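Local coordinates for protein inositol 2-dehydrogenase/D-chiro-inositol 3-dehydrogenase (Lactobacillus casei, PDB 4MIY) that uses NAD to oxidise myo-inositol to 2-keto-myo-inositol and D-chiro-inositol to 1-keto-D-chiro-inositol, as a Rossmann-fold oxidoreductase, at residues G132-A135 against L136-L140; S162-N166 against E167-T171; I175-I178 against D179-W183; W274-R277 against F278-A281; S303-D306 against G307-A311. One frame throughout, in Å; residues are numbered along the deposited sequence.

Contact 1: G132-A135 against L136-L140; sequences GIRA and LKEKL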
# COMPACT_ATOMS: atom_id res chain seq x y z
N GLY A 132 14.83 -2.34 8.58
CA GLY A 132 13.47 -2.81 8.66
C GLY A 132 13.25 -3.98 9.60
O GLY A 132 12.34 -4.00 10.34
N ILE A 133 14.15 -4.93 9.54
CA ILE A 133 14.05 -6.08 10.39
C ILE A 133 14.25 -5.67 11.83
O ILE A 133 13.55 -6.09 12.69
CB ILE A 133 15.05 -7.16 9.95
CG1 ILE A 133 14.62 -7.73 8.60
CG2 ILE A 133 15.13 -8.26 10.95
CD1 ILE A 133 15.64 -8.59 7.92
N ARG A 134 15.19 -4.77 12.06
CA ARG A 134 15.45 -4.25 13.38
C ARG A 134 14.25 -3.50 13.93
O ARG A 134 13.89 -3.65 15.08
CB ARG A 134 16.69 -3.36 13.35
CG ARG A 134 17.40 -3.26 14.65
CD ARG A 134 18.82 -2.59 14.58
NE ARG A 134 19.91 -3.57 14.55
CZ ARG A 134 20.23 -4.43 15.53
NH1 ARG A 134 19.56 -4.47 16.67
NH2 ARG A 134 21.22 -5.26 15.36
N ALA A 135 13.61 -2.73 13.08
CA ALA A 135 12.46 -1.95 13.52
C ALA A 135 11.28 -2.83 13.86
O ALA A 135 10.56 -2.55 14.76
CB ALA A 135 12.09 -0.91 12.50
N LEU A 136 11.11 -3.90 13.14
CA LEU A 136 10.07 -4.83 13.47
C LEU A 136 10.33 -5.51 14.82
O LEU A 136 9.45 -5.62 15.61
CB LEU A 136 9.86 -5.84 12.33
CG LEU A 136 8.69 -6.81 12.44
CD1 LEU A 136 8.25 -7.22 11.11
CD2 LEU A 136 9.01 -8.03 13.26
N LYS A 137 11.53 -5.99 15.03
CA LYS A 137 11.91 -6.60 16.31
C LYS A 137 11.64 -5.66 17.47
O LYS A 137 11.09 -6.03 18.44
CB LYS A 137 13.36 -7.04 16.32
CG LYS A 137 13.75 -7.51 17.72
CD LYS A 137 15.11 -7.95 17.85
CE LYS A 137 15.44 -8.41 19.30
NZ LYS A 137 14.36 -9.04 20.05
N GLU A 138 12.05 -4.41 17.32
CA GLU A 138 11.81 -3.43 18.35
C GLU A 138 10.36 -3.20 18.64
O GLU A 138 9.97 -3.17 19.76
CB GLU A 138 12.54 -2.13 18.01
CG GLU A 138 14.04 -2.30 18.09
CD GLU A 138 14.78 -1.03 17.75
OE1 GLU A 138 14.17 0.03 17.85
OE2 GLU A 138 15.97 -1.12 17.36
N LYS A 139 9.53 -3.09 17.61
CA LYS A 139 8.11 -2.98 17.81
C LYS A 139 7.52 -4.20 18.51
O LYS A 139 6.71 -4.06 19.35
CB LYS A 139 7.41 -2.71 16.48
CG LYS A 139 6.00 -2.20 16.54
CD LYS A 139 5.93 -0.85 17.15
CE LYS A 139 4.60 -0.23 16.93
NZ LYS A 139 4.42 0.92 17.84
N LEU A 140 7.94 -5.38 18.11
CA LEU A 140 7.49 -6.60 18.73
C LEU A 140 7.79 -6.60 20.23
O LEU A 140 6.97 -6.92 21.03
CB LEU A 140 8.16 -7.78 18.06
CG LEU A 140 7.89 -9.15 18.68
CD1 LEU A 140 6.44 -9.47 18.58
CD2 LEU A 140 8.73 -10.21 18.02

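Contact 2: S162-N166 against E167-T171; sequences SNYSN and EMAIT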
# COMPACT_ATOMS: atom_id res chain seq x y z
N SER A 162 25.16 -22.36 -11.36
CA SER A 162 25.38 -23.77 -11.62
C SER A 162 25.86 -24.57 -10.44
O SER A 162 25.54 -25.71 -10.30
CB SER A 162 26.42 -23.92 -12.74
OG SER A 162 26.01 -23.14 -13.83
N ASN A 163 26.61 -23.93 -9.58
CA ASN A 163 27.20 -24.58 -8.47
C ASN A 163 26.33 -24.67 -7.20
O ASN A 163 26.78 -25.15 -6.20
CB ASN A 163 28.52 -23.89 -8.18
CG ASN A 163 28.34 -22.68 -7.34
OD1 ASN A 163 27.40 -21.97 -7.48
ND2 ASN A 163 29.26 -22.48 -6.44
N TYR A 164 25.09 -24.23 -7.28
CA TYR A 164 24.24 -24.17 -6.11
C TYR A 164 23.57 -25.49 -5.83
O TYR A 164 22.87 -25.98 -6.63
CB TYR A 164 23.19 -23.08 -6.28
CG TYR A 164 22.37 -22.70 -5.08
CD1 TYR A 164 21.29 -23.45 -4.69
CD2 TYR A 164 22.64 -21.55 -4.36
CE1 TYR A 164 20.54 -23.09 -3.61
CE2 TYR A 164 21.88 -21.19 -3.28
CZ TYR A 164 20.83 -21.94 -2.92
OH TYR A 164 20.05 -21.60 -1.86
N SER A 165 23.78 -26.01 -4.64
CA SER A 165 23.35 -27.35 -4.32
C SER A 165 22.17 -27.36 -3.38
O SER A 165 21.84 -26.37 -2.80
CB SER A 165 24.51 -28.08 -3.63
OG SER A 165 24.77 -27.52 -2.37
N ASN A 166 21.55 -28.51 -3.22
CA ASN A 166 20.46 -28.67 -2.30
C ASN A 166 20.83 -28.24 -0.90
O ASN A 166 20.05 -27.68 -0.21
CB ASN A 166 19.93 -30.10 -2.28
CG ASN A 166 18.54 -30.19 -1.74
OD1 ASN A 166 17.68 -29.48 -2.18
ND2 ASN A 166 18.33 -31.04 -0.77
N GLU A 167 22.06 -28.53 -0.50
CA GLU A 167 22.51 -28.22 0.82
C GLU A 167 22.69 -26.72 1.02
O GLU A 167 22.52 -26.23 2.10
CB GLU A 167 23.79 -28.99 1.08
CG GLU A 167 23.59 -30.52 1.10
CD GLU A 167 23.46 -31.26 -0.30
OE1 GLU A 167 23.75 -30.74 -1.37
OE2 GLU A 167 23.03 -32.42 -0.28
N MET A 168 23.04 -26.03 -0.03
CA MET A 168 23.19 -24.59 0.01
C MET A 168 21.89 -23.84 0.24
O MET A 168 21.90 -22.73 0.68
CB MET A 168 23.87 -24.10 -1.24
CG MET A 168 25.36 -24.37 -1.21
SD MET A 168 26.19 -24.43 -2.78
CE MET A 168 26.12 -22.78 -3.29
N ALA A 169 20.78 -24.49 -0.02
CA ALA A 169 19.51 -23.92 0.34
C ALA A 169 19.46 -23.66 1.82
O ALA A 169 18.83 -22.76 2.26
CB ALA A 169 18.36 -24.81 -0.08
N ILE A 170 20.14 -24.50 2.57
CA ILE A 170 20.30 -24.29 4.00
C ILE A 170 21.50 -23.39 4.31
O ILE A 170 21.37 -22.36 4.87
CB ILE A 170 20.44 -25.63 4.79
CG1 ILE A 170 19.34 -26.62 4.46
CG2 ILE A 170 20.50 -25.40 6.28
CD1 ILE A 170 17.97 -26.11 4.56
N THR A 171 22.67 -23.79 3.87
CA THR A 171 23.86 -23.16 4.36
C THR A 171 24.11 -21.74 3.82
O THR A 171 24.79 -20.99 4.45
CB THR A 171 25.11 -24.05 4.10
OG1 THR A 171 25.26 -24.27 2.71
CG2 THR A 171 24.98 -25.33 4.78
O HOH W 1 20.25 -32.95 0.59

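Contact 3: I175-I178 against D179-W183; sequences IHEI and DEMHW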
# COMPACT_ATOMS: atom_id res chain seq x y z
N ILE A 175 20.16 -19.98 6.18
CA ILE A 175 21.02 -19.69 7.30
C ILE A 175 20.74 -18.32 7.90
O ILE A 175 20.87 -18.13 9.06
CB ILE A 175 22.52 -19.85 6.91
CG1 ILE A 175 23.42 -19.93 8.15
CG2 ILE A 175 22.95 -18.79 5.96
CD1 ILE A 175 23.24 -21.12 8.90
N HIS A 176 20.32 -17.40 7.06
CA HIS A 176 19.98 -16.06 7.48
C HIS A 176 18.75 -16.03 8.37
O HIS A 176 18.74 -15.39 9.37
CB HIS A 176 19.84 -15.14 6.27
CG HIS A 176 21.13 -14.90 5.58
ND1 HIS A 176 22.11 -14.12 6.12
CD2 HIS A 176 21.62 -15.36 4.41
CE1 HIS A 176 23.15 -14.09 5.32
NE2 HIS A 176 22.87 -14.82 4.26
N GLU A 177 17.74 -16.79 7.99
CA GLU A 177 16.58 -16.93 8.82
C GLU A 177 16.91 -17.73 10.08
O GLU A 177 16.39 -17.47 11.12
CB GLU A 177 15.45 -17.61 8.05
CG GLU A 177 14.70 -16.73 7.05
CD GLU A 177 15.47 -16.38 5.79
OE1 GLU A 177 16.33 -17.14 5.38
OE2 GLU A 177 15.21 -15.31 5.26
N ILE A 178 17.79 -18.70 9.95
CA ILE A 178 18.21 -19.49 11.09
C ILE A 178 18.83 -18.64 12.18
O ILE A 178 18.49 -18.78 13.31
CB ILE A 178 19.13 -20.62 10.69
CG1 ILE A 178 18.32 -21.76 10.07
CG2 ILE A 178 19.88 -21.12 11.88
CD1 ILE A 178 19.16 -22.72 9.29
N ASP A 179 19.70 -17.71 11.81
CA ASP A 179 20.21 -16.80 12.79
C ASP A 179 19.19 -15.79 13.28
O ASP A 179 19.15 -15.44 14.44
CB ASP A 179 21.42 -16.06 12.29
CG ASP A 179 21.86 -14.99 13.26
OD1 ASP A 179 22.50 -15.31 14.26
OD2 ASP A 179 21.52 -13.85 13.03
N GLU A 180 18.34 -15.34 12.39
CA GLU A 180 17.42 -14.23 12.65
C GLU A 180 16.30 -14.55 13.62
O GLU A 180 16.00 -13.77 14.46
CB GLU A 180 16.80 -13.81 11.32
CG GLU A 180 15.95 -12.60 11.34
CD GLU A 180 15.38 -12.31 9.97
OE1 GLU A 180 16.12 -12.01 9.08
OE2 GLU A 180 14.16 -12.39 9.85
N MET A 181 15.71 -15.71 13.50
CA MET A 181 14.51 -15.97 14.26
C MET A 181 14.66 -16.10 15.78
O MET A 181 13.85 -15.64 16.51
CB MET A 181 13.75 -17.17 13.71
CG MET A 181 13.36 -17.06 12.24
SD MET A 181 12.36 -15.60 11.91
CE MET A 181 12.28 -15.71 10.13
N HIS A 182 15.70 -16.78 16.21
CA HIS A 182 15.93 -16.91 17.62
C HIS A 182 16.27 -15.58 18.28
O HIS A 182 15.84 -15.33 19.36
CB HIS A 182 16.92 -18.05 17.94
CG HIS A 182 18.35 -17.77 17.60
ND1 HIS A 182 19.21 -17.13 18.45
CD2 HIS A 182 19.08 -18.12 16.53
CE1 HIS A 182 20.38 -17.03 17.88
NE2 HIS A 182 20.34 -17.63 16.72
N TRP A 183 16.97 -14.72 17.55
CA TRP A 183 17.22 -13.36 17.99
C TRP A 183 15.95 -12.52 18.02
O TRP A 183 15.70 -11.87 18.95
CB TRP A 183 18.24 -12.72 17.07
CG TRP A 183 18.35 -11.22 17.11
CD1 TRP A 183 19.02 -10.48 18.01
CD2 TRP A 183 17.82 -10.29 16.16
NE1 TRP A 183 18.92 -9.16 17.70
CE2 TRP A 183 18.20 -9.02 16.55
CE3 TRP A 183 17.07 -10.41 14.99
CZ2 TRP A 183 17.84 -7.90 15.86
CZ3 TRP A 183 16.71 -9.29 14.33
CH2 TRP A 183 17.10 -8.08 14.75
O HOH W 2 20.47 -13.43 10.57

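Contact 4: W274-R277 against F278-A281; sequences WINR and FIQA. With NAD (nicotinamide-adenine-dinucleotide), chain E.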
# COMPACT_ATOMS: atom_id res chain seq x y z
N TRP A 274 20.49 -9.58 -4.09
CA TRP A 274 20.62 -9.57 -2.64
C TRP A 274 21.73 -8.64 -2.20
O TRP A 274 21.72 -8.15 -1.13
CB TRP A 274 20.84 -10.93 -2.08
CG TRP A 274 21.95 -11.70 -2.69
CD1 TRP A 274 21.85 -12.58 -3.68
CD2 TRP A 274 23.31 -11.68 -2.30
NE1 TRP A 274 23.07 -13.11 -3.98
CE2 TRP A 274 23.99 -12.56 -3.14
CE3 TRP A 274 24.03 -10.97 -1.37
CZ2 TRP A 274 25.33 -12.79 -3.04
CZ3 TRP A 274 25.36 -11.19 -1.28
CH2 TRP A 274 26.00 -12.10 -2.11
N ILE A 275 22.69 -8.41 -3.08
CA ILE A 275 23.78 -7.54 -2.76
C ILE A 275 23.27 -6.16 -2.49
O ILE A 275 23.63 -5.54 -1.53
CB ILE A 275 24.79 -7.50 -3.88
CG1 ILE A 275 25.54 -8.80 -3.90
CG2 ILE A 275 25.76 -6.39 -3.70
CD1 ILE A 275 26.19 -9.04 -5.18
N ASN A 276 22.39 -5.70 -3.34
CA ASN A 276 21.89 -4.38 -3.21
C ASN A 276 20.89 -4.28 -2.05
O ASN A 276 20.89 -3.33 -1.35
CB ASN A 276 21.31 -3.92 -4.52
CG ASN A 276 22.36 -3.73 -5.58
OD1 ASN A 276 23.55 -3.69 -5.30
ND2 ASN A 276 21.93 -3.60 -6.81
N ARG A 277 20.11 -5.32 -1.84
CA ARG A 277 19.13 -5.33 -0.75
C ARG A 277 19.74 -5.11 0.61
O ARG A 277 19.18 -4.48 1.41
CB ARG A 277 18.32 -6.64 -0.77
CG ARG A 277 17.39 -6.85 0.41
CD ARG A 277 16.26 -5.81 0.51
NE ARG A 277 15.44 -6.02 1.68
CZ ARG A 277 15.75 -5.60 2.89
NH1 ARG A 277 16.85 -4.92 3.08
NH2 ARG A 277 14.96 -5.82 3.90
N PHE A 278 20.93 -5.63 0.80
CA PHE A 278 21.55 -5.63 2.12
C PHE A 278 22.79 -4.75 2.26
O PHE A 278 23.47 -4.83 3.22
CB PHE A 278 21.73 -7.07 2.66
CG PHE A 278 20.42 -7.72 3.04
CD1 PHE A 278 19.67 -7.23 4.07
CD2 PHE A 278 19.92 -8.80 2.35
CE1 PHE A 278 18.49 -7.78 4.41
CE2 PHE A 278 18.74 -9.34 2.70
CZ PHE A 278 18.02 -8.84 3.73
N ILE A 279 23.00 -3.87 1.30
CA ILE A 279 24.10 -2.91 1.35
C ILE A 279 24.14 -2.18 2.69
O ILE A 279 25.16 -2.07 3.30
CB ILE A 279 24.01 -1.83 0.23
CG1 ILE A 279 24.44 -2.36 -1.12
CG2 ILE A 279 24.96 -0.69 0.53
CD1 ILE A 279 24.15 -1.43 -2.30
N GLN A 280 22.99 -1.70 3.15
CA GLN A 280 22.92 -0.96 4.39
C GLN A 280 23.31 -1.83 5.57
O GLN A 280 24.06 -1.42 6.39
CB GLN A 280 21.53 -0.35 4.60
CG GLN A 280 21.30 0.26 5.94
CD GLN A 280 20.66 -0.67 6.94
OE1 GLN A 280 19.62 -1.22 6.70
NE2 GLN A 280 21.31 -0.85 8.05
N ALA A 281 22.78 -3.02 5.62
CA ALA A 281 23.06 -3.90 6.74
C ALA A 281 24.54 -4.25 6.82
O ALA A 281 25.09 -4.24 7.87
CB ALA A 281 22.21 -5.12 6.68
PA NAD E . 34.89 -16.43 -3.16
O1A NAD E . 35.11 -17.79 -3.59
O2A NAD E . 34.75 -15.38 -4.06
O5B NAD E . 36.14 -15.87 -2.36
C5B NAD E . 36.79 -16.55 -1.37
C4B NAD E . 38.29 -16.22 -1.43
O4B NAD E . 38.90 -16.98 -0.42
C3B NAD E . 39.01 -16.73 -2.68
O3B NAD E . 39.78 -15.72 -3.20
C2B NAD E . 39.82 -17.90 -2.22
O2B NAD E . 41.00 -18.08 -2.97
C1B NAD E . 40.16 -17.52 -0.84
N9A NAD E . 40.49 -18.61 0.05
C8A NAD E . 39.96 -19.79 0.12
N7A NAD E . 40.45 -20.51 1.12
C5A NAD E . 41.34 -19.75 1.73
C6A NAD E . 42.26 -19.86 2.84
N6A NAD E . 42.36 -20.93 3.59
N1A NAD E . 42.97 -18.80 3.13
C2A NAD E . 42.94 -17.71 2.46
N3A NAD E . 42.15 -17.55 1.41
C4A NAD E . 41.35 -18.51 1.03
O3 NAD E . 33.71 -16.56 -2.11
PN NAD E . 32.89 -15.34 -1.38
O1N NAD E . 31.62 -15.18 -2.07
O2N NAD E . 33.65 -14.15 -1.44
O5D NAD E . 32.52 -15.89 -0.01
C5D NAD E . 33.47 -15.85 1.02
C4D NAD E . 32.83 -16.04 2.36
O4D NAD E . 31.92 -14.97 2.53
C3D NAD E . 32.07 -17.32 2.42
O3D NAD E . 32.17 -17.81 3.72
C2D NAD E . 30.66 -16.82 2.12
O2D NAD E . 29.78 -17.71 2.71
C1D NAD E . 30.65 -15.49 2.81
N1N NAD E . 29.59 -14.61 2.30
C2N NAD E . 28.69 -14.11 3.14
C3N NAD E . 27.64 -13.31 2.72
C7N NAD E . 26.65 -12.75 3.71
O7N NAD E . 26.91 -12.63 4.86
N7N NAD E . 25.53 -12.39 3.22
C4N NAD E . 27.58 -12.98 1.38
C5N NAD E . 28.55 -13.50 0.55
C6N NAD E . 29.53 -14.32 1.04
O HOH W 3 19.97 -3.66 4.39
O HOH W 4 20.21 -1.75 1.95

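Contact 5: S303-D306 against G307-A311; sequences SAWD and GYIAA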
# COMPACT_ATOMS: atom_id res chain seq x y z
N SER A 303 27.69 -13.45 17.90
CA SER A 303 28.88 -14.03 18.47
C SER A 303 29.16 -15.43 17.98
O SER A 303 28.47 -15.96 17.15
CB SER A 303 28.74 -14.06 19.98
OG SER A 303 27.79 -15.01 20.36
N ALA A 304 30.19 -16.02 18.54
CA ALA A 304 30.51 -17.38 18.20
C ALA A 304 29.43 -18.29 18.71
O ALA A 304 29.17 -19.30 18.11
CB ALA A 304 31.85 -17.77 18.75
N TRP A 305 28.80 -17.94 19.80
CA TRP A 305 27.69 -18.72 20.24
C TRP A 305 26.56 -18.72 19.18
O TRP A 305 25.99 -19.72 18.90
CB TRP A 305 27.16 -18.26 21.59
CG TRP A 305 26.17 -19.18 22.18
CD1 TRP A 305 24.85 -19.02 22.25
CD2 TRP A 305 26.46 -20.44 22.76
NE1 TRP A 305 24.28 -20.09 22.85
CE2 TRP A 305 25.25 -20.98 23.17
CE3 TRP A 305 27.62 -21.15 22.99
CZ2 TRP A 305 25.17 -22.20 23.80
CZ3 TRP A 305 27.54 -22.36 23.62
CH2 TRP A 305 26.33 -22.88 24.00
N ASP A 306 26.23 -17.54 18.67
CA ASP A 306 25.29 -17.43 17.57
C ASP A 306 25.71 -18.27 16.39
O ASP A 306 24.92 -18.91 15.78
CB ASP A 306 25.13 -15.96 17.17
CG ASP A 306 24.45 -15.14 18.24
OD1 ASP A 306 23.37 -15.52 18.68
OD2 ASP A 306 25.01 -14.14 18.62
N GLY A 307 26.98 -18.27 16.08
CA GLY A 307 27.48 -19.13 15.04
C GLY A 307 27.29 -20.61 15.31
O GLY A 307 27.00 -21.35 14.43
N TYR A 308 27.43 -20.98 16.55
CA TYR A 308 27.21 -22.33 16.96
C TYR A 308 25.75 -22.74 16.87
O TYR A 308 25.44 -23.79 16.39
CB TYR A 308 27.80 -22.51 18.36
CG TYR A 308 27.77 -23.88 18.98
CD1 TYR A 308 28.24 -24.98 18.33
CD2 TYR A 308 27.29 -24.04 20.25
CE1 TYR A 308 28.22 -26.21 18.95
CE2 TYR A 308 27.29 -25.22 20.86
CZ TYR A 308 27.73 -26.32 20.21
OH TYR A 308 27.68 -27.52 20.87
N ILE A 309 24.86 -21.89 17.32
CA ILE A 309 23.45 -22.14 17.16
C ILE A 309 23.11 -22.34 15.69
O ILE A 309 22.37 -23.21 15.35
CB ILE A 309 22.63 -21.00 17.69
CG1 ILE A 309 22.77 -20.90 19.20
CG2 ILE A 309 21.17 -21.17 17.34
CD1 ILE A 309 22.32 -19.59 19.75
N ALA A 310 23.69 -21.54 14.84
CA ALA A 310 23.36 -21.62 13.45
C ALA A 310 23.90 -22.91 12.85
O ALA A 310 23.23 -23.54 12.10
CB ALA A 310 23.89 -20.43 12.72
N ALA A 311 25.11 -23.26 13.24
CA ALA A 311 25.72 -24.50 12.80
C ALA A 311 24.94 -25.75 13.18
O ALA A 311 24.76 -26.61 12.38
CB ALA A 311 27.13 -24.58 13.27

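Contact 1: G132-A135 against L136-L140
The E138 side chain folds back over the preceding turn: its CG sits 3.3 Å from R134 O and its OE2 lies 3.7 Å from R134 CG, touching the root of the arginine and not its charged end. The two side chains slant across each other with guanidinium and carboxylate planes 52° apart. R134 NH1 and E138 OE2 remain 5.0 Å apart, opposite charges not in contact, which may attract weakly; the guanidinium makes a cation-pi contact with Y129 instead. E138 holds CG beside its own N (chi1 -67°) with the chain extended beyond it, which puts OE2 alongside the arginine methylene. The backbone is regular alpha-helix, part of helix 131-141, with E138 N bonded to R134 O at 3.0 Å and K137 N to I133 O at 3.1 Å, the latter almost straight at 173°. Buried L136 and L140 turn to L249 and V242 of the mixed sheet, while I133 and R134 pack on W183 of helix 168-185. K137, extended as far as CE, pairs its NZ with D141 and makes a cation-pi contact with W183. A135, L136 and K139 meet P258 of a second subunit.

Contact 2: S162-N166 against E167-T171
The chain runs extended through Y164 and S165, then turns at N166 into helical angles, and A169 N bonds to N166 O at 3.3 Å. S165 caps this turn: OG, held between its own N and carbonyl carbon (chi1 68°), accepts from M168 N at 3.3 Å with an N-H...O angle of 148°. M168 N also reaches S165 O in a weak, strongly bent bond. The methionine returns toward the loop. Its SD takes a weak hydrogen bond from S165 N at 3.4 Å, the reciprocal half of a capping box between S165 and M168, and the bend at its last torsion carries CE back to Y164, 3.8 Å from CD2. M168 CB meanwhile stands over the middle of the Y164 ring, 4.0 Å from the centroid and only 7° off the normal, a CH-pi contact; SD approaches the same ring obliquely, which makes this a Met-aromatic pair. The tyrosine hydroxyl passes 3.2 Å from A169 CA and is hydrogen-bonded to T173 OG1, further along the helix. A water bridges N166 ND2 and E167 OE2, 3.0 Å from each. The N166 amide is also held from elsewhere in the fold, OD1 accepting from H209 N and ND2 bonded to Y196 OH. The whole turn forms the entrance to helix 168-185 after strand 148-156; N166 O accepts from Q321, and I170 packs along A314, A317 and N318, so the start of this helix rests against helix 304-323.

Contact 3: I175-I178 against D179-W183
E177 and M181 both set CG beside the backbone N (chi1 -76° and -57°) and both bend at the next torsion, which lays the two chains side by side and pointing the same way, E177 CG 4.0 Å from M181 CE. The methionine CG also rides over the preceding turn, 3.3 Å from E177 O. H182 takes the rarer position with its ring between N and carbonyl carbon (chi1 73°), which swings the imidazole back along the helix until CD2 reaches 3.3 Å from I178 O, the oxygen lying at the ring edge near its plane. That oxygen, without a bond from H182 N, accepts instead from Y189 OH, whose ring meets H182 at about a right angle. Helical i to i+4 bonds join D179 N to I175 O and M181 N to E177 O, both 3.0 Å. H176 O serves twice, accepting from E180 N and from a water at 2.9 Å that also donates to D179 OD2 at 2.7 Å. The buried acids are answered by arginines: E177 and E180 share R127, which would offset the repulsion between their carboxylates, and D179 pairs with R128. E177 OE1 is further bonded to H155 ND1. The H176 ring has I175 CG2 over one face and touches NAD. This is a buried helix of the C-terminal alpha/beta domain that brings H176 to the NAD pocket, consistent with a Gfo/Idh/MocA-type dehydrogenase.

Contact 4: W274-R277 against F278-A281
F278 and R277 dominate this junction although they are neighbours in sequence. The arginine, CG anti to its N and the chain then bent (chi2 64°), curls back over the phenyl ring: CG sits above one face, 3.8 Å from the centroid, and the guanidinium lies over the same ring with centres 4.4 Å apart and planes at 30°. NH1 comes 3.6 Å from F278 CE1, so aliphatic root and charged end both rest on the phenylalanine. The guanidinium is held from elsewhere too, by a salt bridge to D130 and a cation-pi contact with Y254, which should limit its rotation. I279, next in extent of contact, runs beside N276, its CD1 3.8 Å from N276 OD1, while its CG1 touches I275 O at 3.3 Å. The helix is interrupted here. F278 N still bonds to W274 O at 3.3 Å, but F278 itself leaves helical angles and takes the N-cap position of the following helix, leaving a long, weak bond from I279 N to N276 O. Two waters fill in at the break: one donates to R277 O and accepts from Q280 N, and the second accepts from A281 N and lies near R277 O. W274, at the start, stands with CZ3 3.9 Å from NAD C4N, the nicotinamide carbon that exchanges hydride. The arrangement is a short helix 274-277 jointed to helix 279-294, its first residue bordering the nicotinamide end of the NAD pocket.

Contact 5: S303-D306 against G307-A311
S303 N donates to D306 OD2 at 2.9 Å in a nearly straight bond (170°), using the carboxylate's anti lone pair; this is the settled bond of a capping box formed by S303 and D306 at the start of helix 304-323. Separately, S303 OG caps the helix by accepting weakly from W305 N. D306 OD1 is engaged elsewhere, in a salt bridge to R128, so both carboxylate oxygens have partners and the group is fixed in its rotation. The helix then opens in regular steps, G307 N to S303 O and Y308 N to A304 O at 2.9 Å each, and I309 N to W305 O at the same length. Outward from this backbone, W305 is the centre of the packing. CG anti to N (chi1 -170°) brings the end of its indole back beside Y308 and I309. Y308 turns its edge to one face of the six-membered ring, CD2 3.8 Å from W305 CZ3, in a T-shaped pair with centroids 5.3 Å apart and planes at 61°. The I309 side chain crosses that of W305 at about a right angle, its CD1 reaching W305 CD1 at 3.6 Å, obliquely to the ring. The tryptophan also packs on V110 of helix 103-113 and on T334 and P335, while Y308 leans on A106 and K107 of that same helix. On another flank D306 and I309 meet H182, and A310 meets I175. The result is a capped N terminus of helix 304-323 set between helix 103-113 of the Rossmann fold and helix 168-185 of the C-terminal domain.

All five contacts are local, each made within a few residues, and they follow one another along the chain without nesting or crossing. Contact 1 lies on helix 131-141, contact 2 turns the chain into helix 168-185, and contact 3 sits further along that same helix. Contact 4 joins two successive helices, and contact 5 opens helix 304-323. Contact 3 touches contact 1 through I133 and W183, contact 2 through I170 and I175, and contact 5 through H182 and D306; contact 4 touches none of them. Contacts 4 and 5 lie on opposite sides of the chain's centre, with W274 of contact 4 and H176 of contact 3 both at the NAD.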